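Local atomic coordinates of PHOX (Pseudomonas fluorescens, PDB entry 4A9V), a protein that hydrolyses phosphate monoesters as an alkaline phosphatase of the PhoX family, a beta-propeller enzyme with an iron-calcium cofactor. Residues Leu173-Asn178 / Tyr189-Glu194; His246-Glu251 / Pro261-Ala266. All coordinates share one frame; numbering follows the deposited sequence.

Contact 1 (Leu173-Asn178 / Tyr189-Glu194); sequences LGTFQN and YLTCEE. With FEO (mu-oxo-diiron), chain S.
In a mixed sheet of this beta-propeller enzyme, beside the mu-oxo-diiron centre, Asn178 and Glu193 form an antiparallel non-hydrogen-bonded pair where edge strand 178-183 meets strand 189-193. Just beyond that pair the backbone N of Glu194 donates to Gln177 O at 3.0 Å. A chain of polar side chains ties the loop before strand 178-183, and Asn178 at its start, to strand 189-193. Thr175 OG1 donates to Glu193 OE2 at 2.7 Å and takes the anti lone pair of the carboxylate; the same hydroxyl accepts a bond from Asn178 ND2 at 2.9 Å. The second N-H of that amide goes across to Thr191 OG1, 3.0 Å off and 16° out of the amide plane, while Thr191 OG1 is also bonded to Asn88. Asparagine suits the place because the two N-H groups of its short amide side chain serve two hydroxyls; with a leucine here, Thr175 OG1 and Thr191 OG1 would probably each lose a donor and the link between the two hydroxyls would be broken. Glu194 holds the cofactor together with Glu90, Cys179, Glu273, Asp292 and Glu387. With CG anti to the backbone N (chi1 -177°) and an extended chain, its carboxylate bridges the irons, OE1 to FE1 at 2.0 Å and OE2 to FE2 at 2.1 Å.

Contact 2 (His246-Glu251 / Pro261-Ala266); sequences HGWVVE and PVKRTA. With EDO (1,2-ethanediol), chain M.
Pro261 opens the second segment, its CB 3.9 Å from Val250 CG1, an apolar contact suited to the proline ring. Val262 pairs with Glu251 through two backbone bonds, Glu251 N to Val262 O and Val262 N to Glu251 O, and its CG1 covers one face of the Arg264 guanidinium. Lys263 lies alongside Val250, CG 3.9 Å from Val250 CG2, and its long aliphatic chain carries NZ to a salt bridge with Glu193 and a hydrogen bond to Gly174 O. Arg264 N bonds to Val249 O at 2.8 Å. Bent at chi2 (-65°), the arginine brings NE to Glu251 OE1 at 2.8 Å, a salt bridge with the carboxylate and guanidinium planes 61° apart, while OE2 of the carboxylate is bonded to Thr188 and NH1 of the arginine pairs with Asp320. Thr265 lays its methyl over the six-membered ring of Trp248, CG2 3.6 Å from the centroid and 7° off the ring normal, a CH-pi contact for which a small branched residue is well shaped. Such alternating pairs, with Lys263 and Val250 on one face and Val262 and Glu251 on the other, are those of an antiparallel beta hairpin, here in a mixed sheet that is probably part of the propeller.

In the fold
Along the chain, contact 1 comes first: segment 173-178 runs from one edge strand of a mixed sheet, 171-173, to the other, 178-183, and the return along strand 189-193 closes a short hairpin. Contact 2 opens only after a long excursion that includes helix 211-216, and closes a second hairpin, 249-252 with 262-264. The two loops are therefore in series, neither nested nor crossed. In space they share that one sheet, since strands 189-193 and 249-252 are neighbours, probably joined by a hydrogen bond between Val250 N and Thr191 O. With the salt bridge between the contacts, the diiron-binding end of contact 1 is tied to the hairpin of contact 2.

Contact 1 (Leu173-Asn178 / Tyr189-Glu194)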
loop_
_atom_site.group_PDB
_atom_site.type_symbol
_atom_site.label_atom_id
_atom_site.label_comp_id
_atom_site.label_asym_id
_atom_site.label_seq_id
_atom_site.Cartn_x
_atom_site.Cartn_y
_atom_site.Cartn_z
ATOM N N LEU A 173 -6.706 -18.486 7.798
ATOM C CA LEU A 173 -5.257 -18.526 7.900
ATOM C C LEU A 173 -4.646 -17.436 7.037
ATOM O O LEU A 173 -4.771 -17.431 5.808
ATOM C CB LEU A 173 -4.713 -19.886 7.487
ATOM C CG LEU A 173 -5.142 -21.063 8.361
ATOM C CD1 LEU A 173 -4.463 -22.330 7.880
ATOM C CD2 LEU A 173 -4.841 -20.805 9.829
ATOM N N GLY A 174 -3.945 -16.532 7.698
ATOM C CA GLY A 174 -3.020 -15.649 7.020
ATOM C C GLY A 174 -3.582 -14.324 6.573
ATOM O O GLY A 174 -4.774 -14.181 6.270
ATOM N N THR A 175 -2.676 -13.357 6.528
ATOM C CA THR A 175 -2.768 -12.207 5.663
ATOM C C THR A 175 -1.462 -12.156 4.879
ATOM O O THR A 175 -0.404 -12.512 5.411
ATOM C CB THR A 175 -3.008 -10.925 6.498
ATOM O OG1 THR A 175 -3.209 -9.806 5.641
ATOM C CG2 THR A 175 -1.857 -10.627 7.440
ATOM N N PHE A 176 -1.573 -11.940 3.573
ATOM C CA PHE A 176 -0.417 -11.972 2.695
ATOM C C PHE A 176 -0.643 -10.992 1.543
ATOM O O PHE A 176 -1.709 -10.385 1.445
ATOM C CB PHE A 176 -0.112 -13.408 2.205
ATOM C CG PHE A 176 -1.297 -14.131 1.600
ATOM C CD1 PHE A 176 -1.676 -13.890 0.285
ATOM C CD2 PHE A 176 -2.003 -15.076 2.322
ATOM C CE1 PHE A 176 -2.771 -14.530 -0.268
ATOM C CE2 PHE A 176 -3.074 -15.749 1.761
ATOM C CZ PHE A 176 -3.482 -15.444 0.479
ATOM N N GLN A 177 0.404 -10.721 0.774
ATOM C CA GLN A 177 0.352 -9.691 -0.263
ATOM C C GLN A 177 -0.096 -8.360 0.349
ATOM O O GLN A 177 -0.748 -7.528 -0.285
ATOM C CB GLN A 177 -0.497 -10.127 -1.462
ATOM C CG GLN A 177 0.128 -11.275 -2.250
ATOM C CD GLN A 177 1.279 -10.894 -3.181
ATOM O OE1 GLN A 177 1.924 -11.778 -3.751
ATOM N NE2 GLN A 177 1.418 -9.617 -3.487
ATOM N N ASN A 178 0.479 -8.085 1.510
ATOM C CA ASN A 178 0.220 -6.869 2.278
ATOM C C ASN A 178 0.960 -5.678 1.696
ATOM O O ASN A 178 2.189 -5.618 1.733
ATOM C CB ASN A 178 0.653 -7.062 3.723
ATOM C CG ASN A 178 -0.041 -8.222 4.360
ATOM O OD1 ASN A 178 0.263 -9.376 4.054
ATOM N ND2 ASN A 178 -1.104 -7.924 5.097
ATOM N N TYR A 189 -3.595 -0.599 13.744
ATOM C CA TYR A 189 -2.952 -0.583 12.443
ATOM C C TYR A 189 -3.854 -1.297 11.442
ATOM O O TYR A 189 -4.395 -2.366 11.745
ATOM C CB TYR A 189 -1.620 -1.333 12.545
ATOM C CG TYR A 189 -0.816 -1.365 11.266
ATOM C CD1 TYR A 189 -0.268 -0.206 10.758
ATOM C CD2 TYR A 189 -0.532 -2.564 10.617
ATOM C CE1 TYR A 189 0.503 -0.219 9.612
ATOM C CE2 TYR A 189 0.244 -2.589 9.466
ATOM C CZ TYR A 189 0.778 -1.413 8.986
ATOM O OH TYR A 189 1.573 -1.384 7.863
ATOM N N LEU A 190 -4.002 -0.721 10.253
ATOM C CA LEU A 190 -4.687 -1.392 9.156
ATOM C C LEU A 190 -3.672 -1.821 8.112
ATOM O O LEU A 190 -2.817 -1.028 7.695
ATOM C CB LEU A 190 -5.719 -0.455 8.515
ATOM C CG LEU A 190 -6.765 0.148 9.460
ATOM C CD1 LEU A 190 -7.749 1.020 8.692
ATOM C CD2 LEU A 190 -7.498 -0.913 10.269
ATOM N N THR A 191 -3.746 -3.090 7.734
ATOM C CA THR A 191 -2.935 -3.617 6.660
ATOM C C THR A 191 -3.841 -4.083 5.521
ATOM O O THR A 191 -4.942 -4.578 5.745
ATOM C CB THR A 191 -1.989 -4.741 7.140
ATOM O OG1 THR A 191 -1.095 -5.071 6.077
ATOM C CG2 THR A 191 -2.739 -5.991 7.560
ATOM N N CYS A 192 -3.384 -3.880 4.293
ATOM C CA CYS A 192 -4.225 -3.986 3.114
ATOM C C CYS A 192 -3.742 -5.115 2.214
ATOM O O CYS A 192 -2.597 -5.109 1.768
ATOM C CB CYS A 192 -4.165 -2.673 2.347
ATOM S SG CYS A 192 -5.008 -1.336 3.203
ATOM N N GLU A 193 -4.618 -6.076 1.936
ATOM C CA GLU A 193 -4.311 -7.190 1.042
ATOM C C GLU A 193 -4.586 -6.765 -0.394
ATOM O O GLU A 193 -5.719 -6.436 -0.739
ATOM C CB GLU A 193 -5.170 -8.404 1.418
ATOM C CG GLU A 193 -4.852 -8.919 2.808
ATOM C CD GLU A 193 -5.858 -9.908 3.384
ATOM O OE1 GLU A 193 -6.942 -10.139 2.802
ATOM O OE2 GLU A 193 -5.541 -10.470 4.459
ATOM N N GLU A 194 -3.540 -6.757 -1.218
ATOM C CA GLU A 194 -3.619 -6.212 -2.579
ATOM C C GLU A 194 -3.653 -7.352 -3.611
ATOM O O GLU A 194 -4.725 -7.860 -3.915
ATOM C CB GLU A 194 -2.477 -5.212 -2.845
ATOM C CG GLU A 194 -2.550 -4.551 -4.216
ATOM C CD GLU A 194 -1.282 -3.817 -4.590
ATOM O OE1 GLU A 194 -0.193 -4.235 -4.139
ATOM O OE2 GLU A 194 -1.375 -2.875 -5.400
HETATM FE FE1 FEO S . 1.509 -3.216 -3.656
HETATM FE FE2 FEO S . -0.283 -1.170 -5.817
HETATM O O FEO S . 1.326 -1.731 -4.910
HETATM O O HOH W 1 3.383 -2.250 -3.191
HETATM O O HOH W 2 2.511 -4.086 -5.497
#

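Contact 2 (His246-Glu251 / Pro261-Ala266)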
loop_
_atom_site.group_PDB
_atom_site.type_symbol
_atom_site.label_atom_id
_atom_site.label_comp_id
_atom_site.label_asym_id
_atom_site.label_seq_id
_atom_site.Cartn_x
_atom_site.Cartn_y
_atom_site.Cartn_z
ATOM N N HIS A 246 -9.629 -13.475 1.381
ATOM C CA HIS A 246 -8.503 -12.565 1.217
ATOM C C HIS A 246 -8.918 -11.456 0.284
ATOM O O HIS A 246 -9.937 -11.556 -0.412
ATOM C CB HIS A 246 -7.288 -13.321 0.673
ATOM C CG HIS A 246 -6.888 -14.486 1.528
ATOM N ND1 HIS A 246 -6.162 -14.336 2.662
ATOM C CD2 HIS A 246 -7.305 -15.811 1.495
ATOM C CE1 HIS A 246 -6.092 -15.524 3.293
ATOM N NE2 HIS A 246 -6.801 -16.421 2.589
ATOM N N GLY A 247 -8.161 -10.360 0.306
ATOM C CA GLY A 247 -8.560 -9.122 -0.357
ATOM C C GLY A 247 -9.282 -8.145 0.563
ATOM O O GLY A 247 -10.098 -7.342 0.102
ATOM N N TRP A 248 -8.928 -8.168 1.847
ATOM C CA TRP A 248 -9.583 -7.344 2.863
ATOM C C TRP A 248 -8.594 -6.434 3.542
ATOM O O TRP A 248 -7.372 -6.616 3.442
ATOM C CB TRP A 248 -10.239 -8.249 3.906
ATOM C CG TRP A 248 -11.204 -9.250 3.319
ATOM C CD1 TRP A 248 -10.973 -10.596 3.067
ATOM C CD2 TRP A 248 -12.587 -9.011 2.904
ATOM N NE1 TRP A 248 -12.092 -11.191 2.531
ATOM C CE2 TRP A 248 -13.102 -10.287 2.435
ATOM C CE3 TRP A 248 -13.425 -7.903 2.899
ATOM C CZ2 TRP A 248 -14.417 -10.439 2.040
ATOM C CZ3 TRP A 248 -14.737 -8.058 2.454
ATOM C CH2 TRP A 248 -15.226 -9.304 2.052
ATOM N N VAL A 249 -9.127 -5.431 4.226
ATOM C CA VAL A 249 -8.384 -4.645 5.195
ATOM C C VAL A 249 -8.414 -5.384 6.528
ATOM O O VAL A 249 -9.466 -5.832 6.980
ATOM C CB VAL A 249 -9.006 -3.250 5.344
ATOM C CG1 VAL A 249 -8.231 -2.431 6.363
ATOM C CG2 VAL A 249 -9.021 -2.537 4.001
ATOM N N VAL A 250 -7.242 -5.521 7.131
ATOM C CA VAL A 250 -7.069 -6.291 8.353
ATOM C C VAL A 250 -6.580 -5.364 9.465
ATOM O O VAL A 250 -5.637 -4.600 9.278
ATOM C CB VAL A 250 -6.043 -7.422 8.127
ATOM C CG1 VAL A 250 -5.885 -8.257 9.385
ATOM C CG2 VAL A 250 -6.458 -8.290 6.954
ATOM N N GLU A 251 -7.252 -5.401 10.612
ATOM C CA GLU A 251 -6.944 -4.532 11.738
ATOM C C GLU A 251 -6.131 -5.298 12.788
ATOM O O GLU A 251 -6.491 -6.411 13.199
ATOM C CB GLU A 251 -8.239 -3.992 12.349
ATOM C CG GLU A 251 -8.005 -2.948 13.429
ATOM C CD GLU A 251 -9.266 -2.246 13.906
ATOM O OE1 GLU A 251 -10.379 -2.686 13.546
ATOM O OE2 GLU A 251 -9.138 -1.312 14.726
ATOM N N PRO A 261 -5.651 -10.639 14.890
ATOM C CA PRO A 261 -6.076 -9.631 13.923
ATOM C C PRO A 261 -7.386 -10.003 13.247
ATOM O O PRO A 261 -7.768 -11.178 13.194
ATOM C CB PRO A 261 -4.922 -9.601 12.912
ATOM C CG PRO A 261 -3.745 -10.142 13.669
ATOM C CD PRO A 261 -4.330 -11.197 14.558
ATOM N N VAL A 262 -8.059 -8.974 12.738
ATOM C CA VAL A 262 -9.436 -9.099 12.275
ATOM C C VAL A 262 -9.577 -8.544 10.861
ATOM O O VAL A 262 -9.290 -7.371 10.611
ATOM C CB VAL A 262 -10.404 -8.330 13.190
ATOM C CG1 VAL A 262 -11.838 -8.557 12.736
ATOM C CG2 VAL A 262 -10.227 -8.740 14.644
ATOM N N LYS A 263 -10.089 -9.372 9.953
ATOM C CA LYS A 263 -10.441 -8.919 8.608
ATOM C C LYS A 263 -11.774 -8.187 8.645
ATOM O O LYS A 263 -12.790 -8.738 9.074
ATOM C CB LYS A 263 -10.486 -10.095 7.637
ATOM C CG LYS A 263 -9.201 -10.913 7.651
ATOM C CD LYS A 263 -8.814 -11.462 6.287
ATOM C CE LYS A 263 -7.500 -12.219 6.373
ATOM N NZ LYS A 263 -6.999 -12.672 5.046
ATOM N N ARG A 264 -11.757 -6.925 8.232
ATOM C CA ARG A 264 -12.895 -6.029 8.404
ATOM C C ARG A 264 -13.715 -5.988 7.108
ATOM O O ARG A 264 -13.481 -5.161 6.226
ATOM C CB ARG A 264 -12.410 -4.631 8.796
ATOM C CG ARG A 264 -11.720 -4.591 10.150
ATOM C CD ARG A 264 -12.672 -4.930 11.287
ATOM N NE ARG A 264 -12.038 -4.787 12.592
ATOM C CZ ARG A 264 -12.598 -5.143 13.743
ATOM N NH1 ARG A 264 -13.841 -5.605 13.768
ATOM N NH2 ARG A 264 -11.917 -5.029 14.867
ATOM N N THR A 265 -14.674 -6.900 6.983
ATOM C CA THR A 265 -15.376 -7.072 5.719
ATOM C C THR A 265 -16.277 -5.892 5.331
ATOM O O THR A 265 -16.604 -5.744 4.154
ATOM C CB THR A 265 -16.156 -8.401 5.632
ATOM O OG1 THR A 265 -17.220 -8.423 6.594
ATOM C CG2 THR A 265 -15.227 -9.593 5.837
ATOM N N ALA A 266 -16.652 -5.037 6.282
ATOM C CA ALA A 266 -17.447 -3.861 5.939
ATOM C C ALA A 266 -16.713 -2.913 4.995
ATOM O O ALA A 266 -17.342 -2.084 4.344
ATOM C CB ALA A 266 -17.896 -3.115 7.186
HETATM C C1 EDO M . -7.427 -5.232 16.325
HETATM O O1 EDO M . -7.526 -4.388 17.478
HETATM C C2 EDO M . -8.794 -5.330 15.658
HETATM O O2 EDO M . -9.775 -4.732 16.515
HETATM O O HOH W 3 -11.919 -4.907 3.896
#